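Uricase (Bacillus fastidiosus, PDB 4R8X) probably catalyses the oxidation of urate, the first step on the route from urate to (S)-allantoin in purine degradation. Local coordinates at residues Ile28-Phe33 with Arg229-Ser234; Leu106-Leu111 with Thr147-Arg152. All blocks are in the same frame, centred on the assembly; numbering follows the deposited sequence.

Overall arrangement
Interaction 1 and interaction 2 lie on opposite sides of the chain's centre, their own centres 33 Å apart and their nearest atoms about 16 Å apart. Along the chain interaction 2 is nested within the loop that interaction 1 closes: the order runs 28-33, 106-111, 147-152, 229-234. Interaction 2 pairs strands 108-125 and 143-153 inside the large antiparallel sheet, with helix 88-102 packed on one face, as in the tunnelling fold (T-fold) of the uricase family. Interaction 1 instead ties the loop between strands 22-23 and 35-36 to helix 225-238, close to a second subunit of the tetramer. Both lie away from the predicted urate-binding residues and so belong to the framework of the fold.

Interaction 1: Ile28-Phe33 with Arg229-Ser234; sequences IPESNF and RDIAAS
The loop 28-33 makes a type I beta turn from I28 to S31 and sets the turn against one side of helix 225-238, with the CA atoms of E30 and I231 5.2 Å apart and S31 facing D230. The polar centre is S31 with D230. S31 OG donates to D230 OD2 at 2.6 Å, on the anti lone pair, the one turned away from the other carboxylate oxygen. With OG anti to its own backbone nitrogen (chi1 -176°), the hydroxyl also accepts from the backbone N of F33 at 3.0 Å, an ST turn; serine suits this place because its short hydroxyl can donate outward while accepting from its own loop. D230 OD1 forms a salt bridge with R229 NE at 2.9 Å, met 47° out of the carboxylate plane. OD2 thus takes S31 OG and a water that also bridges to N32 N, while OD1 takes R229 NE; the arginine would favour a charged aspartate.

Next to this polar pair, carbon atoms pack. I28 CD1 meets I231 CG1 at 3.7 Å, the two isoleucines crossing at about a right angle. The methylenes of E30 lie on I231 and S234 while its carboxylate goes on to R258, which suits a chain apolar near its root and charged at its end. S234 OG turns back to D230 O at 2.8 Å, on the opposite face of that carbonyl from S234 N.

Helix 244-258, which carries R258, flanks the contact: I231 packs on its T254 and I255. R229 pairs with E142, while S234 bonds to G124 of the second subunit, placing the helix at the subunit interface.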
loop_
_atom_site.group_PDB
_atom_site.type_symbol
_atom_site.label_atom_id
_atom_site.label_comp_id
_atom_site.label_asym_id
_atom_site.label_seq_id
_atom_site.Cartn_x
_atom_site.Cartn_y
_atom_site.Cartn_z
ATOM N N ILE D 28 -4.988 -18.415 31.897
ATOM C CA ILE D 28 -3.533 -18.571 31.902
ATOM C C ILE D 28 -2.875 -17.336 32.509
ATOM O O ILE D 28 -3.454 -16.246 32.464
ATOM C CB ILE D 28 -2.966 -18.839 30.483
ATOM C CG1 ILE D 28 -3.241 -17.670 29.531
ATOM C CG2 ILE D 28 -3.516 -20.150 29.920
ATOM C CD1 ILE D 28 -2.527 -17.803 28.212
ATOM N N PRO D 29 -1.665 -17.497 33.077
ATOM C CA PRO D 29 -0.982 -16.381 33.746
ATOM C C PRO D 29 -0.601 -15.240 32.805
ATOM O O PRO D 29 -0.481 -14.096 33.249
ATOM C CB PRO D 29 0.290 -17.029 34.308
ATOM C CG PRO D 29 -0.020 -18.470 34.407
ATOM C CD PRO D 29 -0.959 -18.777 33.285
ATOM N N GLU D 30 -0.415 -15.546 31.525
ATOM C CA GLU D 30 0.063 -14.552 30.564
ATOM C C GLU D 30 -1.018 -13.616 30.026
ATOM O O GLU D 30 -0.707 -12.681 29.287
ATOM C CB GLU D 30 0.745 -15.247 29.378
ATOM C CG GLU D 30 2.083 -15.895 29.706
ATOM C CD GLU D 30 1.952 -17.236 30.409
ATOM O OE1 GLU D 30 0.850 -17.837 30.394
ATOM O OE2 GLU D 30 2.964 -17.687 30.983
ATOM N N SER D 31 -2.279 -13.871 30.368
ATOM C CA SER D 31 -3.395 -13.215 29.681
ATOM C C SER D 31 -4.613 -13.004 30.573
ATOM O O SER D 31 -4.881 -13.800 31.468
ATOM C CB SER D 31 -3.804 -14.049 28.456
ATOM O OG SER D 31 -4.829 -13.427 27.696
ATOM N N ASN D 32 -5.349 -11.929 30.305
ATOM C CA ASN D 32 -6.650 -11.694 30.918
ATOM C C ASN D 32 -7.791 -11.994 29.957
ATOM O O ASN D 32 -8.957 -11.805 30.298
ATOM C CB ASN D 32 -6.769 -10.238 31.379
ATOM C CG ASN D 32 -6.191 -10.019 32.755
ATOM O OD1 ASN D 32 -6.154 -10.938 33.576
ATOM N ND2 ASN D 32 -5.746 -8.799 33.023
ATOM N N PHE D 33 -7.454 -12.443 28.750
ATOM C CA PHE D 33 -8.456 -12.644 27.707
ATOM C C PHE D 33 -9.163 -13.969 27.920
ATOM O O PHE D 33 -8.571 -15.020 27.704
ATOM C CB PHE D 33 -7.790 -12.640 26.328
ATOM C CG PHE D 33 -8.759 -12.532 25.182
ATOM C CD1 PHE D 33 -9.145 -11.290 24.696
ATOM C CD2 PHE D 33 -9.274 -13.668 24.581
ATOM C CE1 PHE D 33 -10.038 -11.185 23.644
ATOM C CE2 PHE D 33 -10.165 -13.571 23.520
ATOM C CZ PHE D 33 -10.545 -12.331 23.050
ATOM N N ARG D 229 -1.192 -14.278 21.435
ATOM C CA ARG D 229 -0.580 -12.953 21.326
ATOM C C ARG D 229 -0.082 -12.487 22.698
ATOM O O ARG D 229 1.034 -11.977 22.830
ATOM C CB ARG D 229 -1.599 -11.973 20.733
ATOM C CG ARG D 229 -1.107 -10.554 20.476
ATOM C CD ARG D 229 -1.362 -9.635 21.670
ATOM N NE ARG D 229 -2.708 -9.792 22.215
ATOM C CZ ARG D 229 -3.803 -9.263 21.679
ATOM N NH1 ARG D 229 -3.723 -8.535 20.574
ATOM N NH2 ARG D 229 -4.983 -9.463 22.249
ATOM N N ASP D 230 -0.912 -12.656 23.722
ATOM C CA ASP D 230 -0.531 -12.273 25.079
ATOM C C ASP D 230 0.640 -13.099 25.616
ATOM O O ASP D 230 1.488 -12.565 26.334
ATOM C CB ASP D 230 -1.722 -12.355 26.031
ATOM C CG ASP D 230 -2.766 -11.290 25.756
ATOM O OD1 ASP D 230 -2.459 -10.308 25.037
ATOM O OD2 ASP D 230 -3.896 -11.445 26.262
ATOM N N ILE D 231 0.697 -14.390 25.283
ATOM C CA ILE D 231 1.851 -15.199 25.671
ATOM C C ILE D 231 3.115 -14.660 24.997
ATOM O O ILE D 231 4.138 -14.453 25.643
ATOM C CB ILE D 231 1.661 -16.684 25.339
ATOM C CG1 ILE D 231 0.573 -17.288 26.223
ATOM C CG2 ILE D 231 2.971 -17.455 25.528
ATOM C CD1 ILE D 231 0.186 -18.686 25.797
ATOM N N ALA D 232 3.043 -14.436 23.695
ATOM C CA ALA D 232 4.177 -13.872 22.959
ATOM C C ALA D 232 4.694 -12.572 23.572
ATOM O O ALA D 232 5.896 -12.409 23.769
ATOM C CB ALA D 232 3.799 -13.646 21.502
ATOM N N ALA D 233 3.788 -11.650 23.881
ATOM C CA ALA D 233 4.185 -10.374 24.447
ATOM C C ALA D 233 4.822 -10.559 25.819
ATOM O O ALA D 233 5.822 -9.917 26.137
ATOM C CB ALA D 233 2.988 -9.455 24.538
ATOM N N SER D 234 4.250 -11.457 26.615
ATOM C CA SER D 234 4.717 -11.704 27.976
ATOM C C SER D 234 6.109 -12.323 27.991
ATOM O O SER D 234 6.967 -11.932 28.782
ATOM C CB SER D 234 3.730 -12.599 28.734
ATOM O OG SER D 234 2.476 -11.948 28.877
HETATM O O HOH W 1 -4.049 -9.820 28.767
#

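Interaction 2: Leu106-Leu111 with Thr147-Arg152; sequences LDAVRL and TVEVAR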
loop_
_atom_site.group_PDB
_atom_site.type_symbol
_atom_site.label_atom_id
_atom_site.label_comp_id
_atom_site.label_asym_id
_atom_site.label_seq_id
_atom_site.Cartn_x
_atom_site.Cartn_y
_atom_site.Cartn_z
ATOM N N LEU D 106 -18.353 -31.637 -6.329
ATOM C CA LEU D 106 -17.125 -31.126 -5.742
ATOM C C LEU D 106 -16.445 -32.212 -4.915
ATOM O O LEU D 106 -17.125 -32.978 -4.223
ATOM C CB LEU D 106 -17.441 -29.938 -4.839
ATOM C CG LEU D 106 -18.137 -28.745 -5.496
ATOM C CD1 LEU D 106 -18.399 -27.663 -4.462
ATOM C CD2 LEU D 106 -17.321 -28.218 -6.674
ATOM N N ASP D 107 -15.113 -32.271 -4.979
ATOM C CA ASP D 107 -14.329 -33.222 -4.183
ATOM C C ASP D 107 -13.785 -32.577 -2.906
ATOM O O ASP D 107 -13.585 -33.252 -1.908
ATOM C CB ASP D 107 -13.131 -33.773 -4.972
ATOM C CG ASP D 107 -13.527 -34.558 -6.212
ATOM O OD1 ASP D 107 -14.661 -35.068 -6.279
ATOM O OD2 ASP D 107 -12.674 -34.680 -7.120
ATOM N N ALA D 108 -13.512 -31.277 -2.950
ATOM C CA ALA D 108 -12.954 -30.592 -1.789
ATOM C C ALA D 108 -13.279 -29.112 -1.857
ATOM O O ALA D 108 -13.485 -28.565 -2.946
ATOM C CB ALA D 108 -11.442 -30.801 -1.706
ATOM N N VAL D 109 -13.371 -28.494 -0.681
ATOM C CA VAL D 109 -13.587 -27.057 -0.558
ATOM C C VAL D 109 -12.615 -26.470 0.461
ATOM O O VAL D 109 -12.495 -26.979 1.570
ATOM C CB VAL D 109 -15.027 -26.745 -0.108
ATOM C CG1 VAL D 109 -15.227 -25.230 0.047
ATOM C CG2 VAL D 109 -16.029 -27.320 -1.106
ATOM N N ARG D 110 -11.935 -25.392 0.077
ATOM C CA ARG D 110 -10.977 -24.735 0.958
ATOM C C ARG D 110 -11.435 -23.329 1.289
ATOM O O ARG D 110 -11.722 -22.540 0.390
ATOM C CB ARG D 110 -9.619 -24.637 0.257
ATOM C CG ARG D 110 -8.522 -23.970 1.081
ATOM C CD ARG D 110 -7.233 -23.889 0.278
ATOM N NE ARG D 110 -6.107 -23.351 1.041
ATOM C CZ ARG D 110 -5.334 -24.091 1.823
ATOM N NH1 ARG D 110 -5.585 -25.387 1.947
ATOM N NH2 ARG D 110 -4.318 -23.548 2.483
ATOM N N LEU D 111 -11.498 -23.025 2.576
ATOM C CA LEU D 111 -11.775 -21.666 3.031
ATOM C C LEU D 111 -10.584 -21.122 3.791
ATOM O O LEU D 111 -10.025 -21.801 4.655
ATOM C CB LEU D 111 -12.998 -21.639 3.949
ATOM C CG LEU D 111 -14.369 -21.303 3.375
ATOM C CD1 LEU D 111 -14.426 -19.850 2.897
ATOM C CD2 LEU D 111 -14.754 -22.307 2.280
ATOM N N THR D 147 -7.609 -21.350 8.350
ATOM C CA THR D 147 -7.884 -22.046 7.102
ATOM C C THR D 147 -8.505 -23.378 7.444
ATOM O O THR D 147 -8.067 -24.051 8.375
ATOM C CB THR D 147 -6.591 -22.319 6.300
ATOM O OG1 THR D 147 -6.026 -21.081 5.863
ATOM C CG2 THR D 147 -6.865 -23.162 5.073
ATOM N N VAL D 148 -9.551 -23.743 6.712
ATOM C CA VAL D 148 -10.064 -25.104 6.790
ATOM C C VAL D 148 -10.306 -25.626 5.390
ATOM O O VAL D 148 -10.915 -24.956 4.569
ATOM C CB VAL D 148 -11.375 -25.190 7.603
ATOM C CG1 VAL D 148 -11.859 -26.647 7.650
ATOM C CG2 VAL D 148 -11.166 -24.674 9.012
ATOM N N GLU D 149 -9.799 -26.824 5.099
ATOM C CA GLU D 149 -10.123 -27.477 3.845
ATOM C C GLU D 149 -10.723 -28.841 4.163
ATOM O O GLU D 149 -10.173 -29.606 4.963
ATOM C CB GLU D 149 -8.900 -27.613 2.929
ATOM C CG GLU D 149 -9.237 -28.201 1.560
ATOM C CD GLU D 149 -8.119 -28.090 0.533
ATOM O OE1 GLU D 149 -7.152 -27.346 0.754
ATOM O OE2 GLU D 149 -8.212 -28.746 -0.515
ATOM N N VAL D 150 -11.874 -29.115 3.558
ATOM C CA VAL D 150 -12.573 -30.370 3.765
ATOM C C VAL D 150 -12.654 -31.102 2.430
ATOM O O VAL D 150 -12.953 -30.494 1.402
ATOM C CB VAL D 150 -13.979 -30.129 4.345
ATOM C CG1 VAL D 150 -14.730 -31.465 4.504
ATOM C CG2 VAL D 150 -13.877 -29.447 5.694
ATOM N N ALA D 151 -12.367 -32.406 2.451
ATOM C CA ALA D 151 -12.475 -33.250 1.267
ATOM C C ALA D 151 -13.457 -34.395 1.496
ATOM O O ALA D 151 -13.659 -34.857 2.619
ATOM C CB ALA D 151 -11.100 -33.807 0.871
ATOM N N ARG D 152 -14.063 -34.849 0.411
ATOM C CA ARG D 152 -14.955 -35.991 0.467
ATOM C C ARG D 152 -14.123 -37.263 0.661
ATOM O O ARG D 152 -13.004 -37.371 0.158
ATOM C CB ARG D 152 -15.758 -36.060 -0.832
ATOM C CG ARG D 152 -17.167 -36.590 -0.679
ATOM C CD ARG D 152 -17.936 -36.502 -1.997
ATOM N NE ARG D 152 -18.268 -35.147 -2.464
ATOM C CZ ARG D 152 -19.225 -34.387 -1.934
ATOM N NH1 ARG D 152 -19.911 -34.816 -0.888
ATOM N NH2 ARG D 152 -19.487 -33.186 -2.433
HETATM O O HOH W 2 -12.067 -36.295 -2.288
HETATM O O HOH W 3 -4.090 -20.958 4.020
#
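A108 to L111 run antiparallel to V148 to A151, the strand axes 4.7 Å apart and 175° between their directions. Backbone bonds come in two reciprocal pairs: V109 and V150 exchange N-H and C=O, and so do L111 and V148, where L111 N reaches V148 O at 2.8 Å. R152 N adds another to D107 O. A108 with A151 and R110 with E149 are the non-hydrogen-bonded pairs, where CA-H groups of A108 and E149 lean on carbonyl oxygens instead.

Charged groups dominate the face that carries R110 and E149. R110 reaches out extended from CG to NE, with CG anti to the backbone nitrogen, which carries NH1 to a salt bridge with E149 OE1 at 2.8 Å; the oxygen lies in the guanidinium plane, but the carboxylate plane stands 85° from it. T147 CG2 sits 3.6 Å above the centre of one guanidinium face of R110, a methyl suited to covering that flat cation. K50 holds E149 OE2, while E161 and E112 also bind R110, making a wider charge network. R152 bends back at chi3, and its NE and NH2 both grip L106 O, each at 3.0 Å.

Between the two segments the apolar contact on that face is A108 CB with A151 CB at 4.0 Å, single methyls meeting where the CA atoms of the two alanines come within 4.1 Å.

On the other face V109, L111 and V150 pack on helix 88-102, the helix-backed sheet of the T-fold. Strand 40-50 pairs beyond A108 and R110, with D107 and A108 facing K50 in a classic beta bulge; strand 156-173 pairs beyond T147 and E149, its V160 touching E149 and A151.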